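Local coordinates for protein polyketide biosynthesis cytochrome P450 PksS (Bacillus subtilis, PDB 4YZR) that takes part in making the antibiotic polyketide bacillaene, acting as a haem-dependent cytochrome P450 on dihydrobacillaene, at residues A[160-163]-A[164-167]. Numbering follows the deposited sequence.
Sequences IPKE and DRSQ
The carbonyl oxygen of I160 is gripped twice by the guanidinium of R165: NE and NH2 each donate to it at 2.9 Å, with N-H...O angles of 157° and 149°. The oxygen lies almost in the guanidinium plane, and holding two neighbouring nitrogens to one acceptor fixes how the flat group is turned. Arginine suits the place because its chain, extended from CG to NE, runs back along the turn and presents two adjacent donors to one oxygen. On the way its CG rests 3.8 Å from I160 CG2, while K162 CA lies over one face of the guanidinium. K162 crosses R165 at about a right angle; its aliphatic CD touches R165 NH1 at 3.5 Å, while NZ stays 5.0 Å from NH1. Lysine suits this exposed position, with an aliphatic stem for R165 and a charged end.

The backbone turns into helix 165-175 through two bonds: D164 N donates to P161 O at 2.8 Å, and R165 N to K162 O at 3.2 Å. Proline suits the turn, its ring restricting the backbone while its carbonyl accepts. With CG beside its own backbone N (chi1 -68°), D164 sets OD2 in van der Waals contact with P161 CG (3.4 Å); OD2 is hydrogen-bonded to Y196 OH. Water 1 bridges K162 O to S166 N, and water 2 E163 O to Q167 N.

I160 packs on helices 148-158 and 183-206, R165 on 148-158. The chemistry implies a surface corner closed chiefly by main-chain carbonyls, their partners being the R165 guanidinium, the D164 and R165 amides, and water.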
ATOM      1  N   ILE A 160      -1.629  -9.962 -18.082  1.00 13.75           N
ATOM      2  CA  ILE A 160      -0.287  -9.783 -18.668  1.00 14.55           C
ATOM      3  C   ILE A 160       0.193 -11.206 -19.052  1.00 14.24           C
ATOM      4  O   ILE A 160       0.337 -12.048 -18.185  1.00 16.35           O
ATOM      5  CB  ILE A 160       0.695  -9.142 -17.635  1.00 12.72           C
ATOM      6  CG1 ILE A 160       0.209  -7.822 -17.097  1.00 13.96           C
ATOM      7  CG2 ILE A 160       2.084  -8.957 -18.218  1.00 14.38           C
ATOM      8  CD1 ILE A 160      -0.231  -6.838 -18.103  1.00 16.38           C
ATOM      9  N   PRO A 161       0.455 -11.430 -20.380  1.00 15.36           N
ATOM     10  CA  PRO A 161       0.865 -12.785 -20.760  1.00 18.05           C
ATOM     11  C   PRO A 161       2.180 -13.160 -20.089  1.00 17.56           C
ATOM     12  O   PRO A 161       3.044 -12.266 -19.863  1.00 16.66           O
ATOM     13  CB  PRO A 161       1.093 -12.637 -22.220  1.00 19.63           C
ATOM     14  CG  PRO A 161       0.646 -11.344 -22.704  1.00 22.89           C
ATOM     15  CD  PRO A 161       0.314 -10.505 -21.476  1.00 17.29           C
ATOM     16  N   LYS A 162       2.384 -14.416 -19.815  1.00 19.81           N
ATOM     17  CA  LYS A 162       3.557 -14.904 -19.170  1.00 21.54           C
ATOM     18  C   LYS A 162       4.849 -14.456 -19.897  1.00 20.20           C
ATOM     19  O   LYS A 162       5.839 -14.054 -19.249  1.00 20.90           O
ATOM     20  CB  LYS A 162       3.416 -16.450 -18.950  1.00 26.09           C
ATOM     21  CG  LYS A 162       4.360 -17.161 -18.010  1.00 36.22           C
ATOM     22  CD  LYS A 162       4.254 -16.820 -16.508  1.00 39.75           C
ATOM     23  CE  LYS A 162       5.638 -16.803 -15.815  1.00 40.73           C
ATOM     24  NZ  LYS A 162       6.514 -15.702 -16.350  1.00 36.93           N
ATOM     25  N   GLU A 163       4.793 -14.403 -21.219  1.00 19.45           N
ATOM     26  CA  GLU A 163       5.972 -13.966 -21.985  1.00 20.66           C
ATOM     27  C   GLU A 163       6.359 -12.539 -21.827  1.00 19.48           C
ATOM     28  O   GLU A 163       7.448 -12.101 -22.200  1.00 21.30           O
ATOM     29  CB  GLU A 163       5.814 -14.332 -23.471  1.00 22.50           C
ATOM     30  CG  GLU A 163       4.685 -13.685 -24.208  1.00 23.20           C
ATOM     31  CD  GLU A 163       3.325 -14.437 -24.109  1.00 26.27           C
ATOM     32  OE1 GLU A 163       3.084 -15.332 -23.239  1.00 26.14           O
ATOM     33  OE2 GLU A 163       2.435 -14.092 -24.947  1.00 37.39           O
ATOM     34  N   ASP A 164       5.470 -11.752 -21.237  1.00 16.15           N
ATOM     35  CA  ASP A 164       5.672 -10.328 -21.024  1.00 13.86           C
ATOM     36  C   ASP A 164       6.041  -9.924 -19.528  1.00 11.80           C
ATOM     37  O   ASP A 164       6.349  -8.800 -19.308  1.00 12.76           O
ATOM     38  CB  ASP A 164       4.415  -9.586 -21.411  1.00 14.82           C
ATOM     39  CG  ASP A 164       4.076  -9.584 -22.889  1.00 18.67           C
ATOM     40  OD1 ASP A 164       4.931 -10.016 -23.662  1.00 23.07           O
ATOM     41  OD2 ASP A 164       3.036  -9.004 -23.178  1.00 20.28           O
ATOM     42  N   ARG A 165       5.998 -10.933 -18.713  1.00 12.65           N
ATOM     43  CA  ARG A 165       6.126 -10.654 -17.265  1.00 12.48           C
ATOM     44  C   ARG A 165       7.508 -10.184 -16.837  1.00 14.67           C
ATOM     45  O   ARG A 165       7.596  -9.292 -15.994  1.00 13.17           O
ATOM     46  CB  ARG A 165       5.588 -11.747 -16.451  1.00 14.56           C
ATOM     47  CG  ARG A 165       4.041 -11.772 -16.571  1.00 16.32           C
ATOM     48  CD  ARG A 165       3.484 -12.934 -15.850  1.00 18.26           C
ATOM     49  NE  ARG A 165       2.100 -13.208 -16.215  1.00 16.72           N
ATOM     50  CZ  ARG A 165       1.333 -14.103 -15.657  1.00 18.51           C
ATOM     51  NH1 ARG A 165       1.780 -14.983 -14.787  1.00 19.24           N
ATOM     52  NH2 ARG A 165       0.116 -14.169 -16.151  1.00 19.30           N
ATOM     53  N   SER A 166       8.571 -10.758 -17.400  1.00 13.82           N
ATOM     54  CA  SER A 166       9.876 -10.299 -17.017  1.00 13.50           C
ATOM     55  C   SER A 166      10.079  -8.867 -17.348  1.00 13.13           C
ATOM     56  O   SER A 166      10.608  -8.051 -16.531  1.00 14.19           O
ATOM     57  CB  SER A 166      10.975 -11.147 -17.681  1.00 14.06           C
ATOM     58  OG  SER A 166      11.000 -12.421 -17.146  1.00 16.72           O
ATOM     59  N   GLN A 167       9.651  -8.426 -18.553  1.00 11.65           N
ATOM     60  CA  GLN A 167       9.709  -7.085 -18.934  1.00 11.76           C
ATOM     61  C   GLN A 167       8.787  -6.169 -18.062  1.00 11.84           C
ATOM     62  O   GLN A 167       9.147  -5.045 -17.710  1.00 11.78           O
ATOM     63  CB  GLN A 167       9.370  -6.942 -20.444  1.00 13.10           C
ATOM     64  CG  GLN A 167       9.369  -5.543 -20.937  1.00 13.72           C
ATOM     65  CD  GLN A 167      10.735  -4.887 -20.893  1.00 16.04           C
ATOM     66  OE1 GLN A 167      11.631  -5.250 -21.714  1.00 15.99           O
ATOM     67  NE2 GLN A 167      10.976  -4.023 -20.012  1.00 17.01           N
TER
HETATM   68  O   HOH W   1       8.456 -13.056 -19.281  1.00 20.39           O
HETATM   69  O   HOH W   2       9.139 -10.346 -20.617  1.00 15.50           O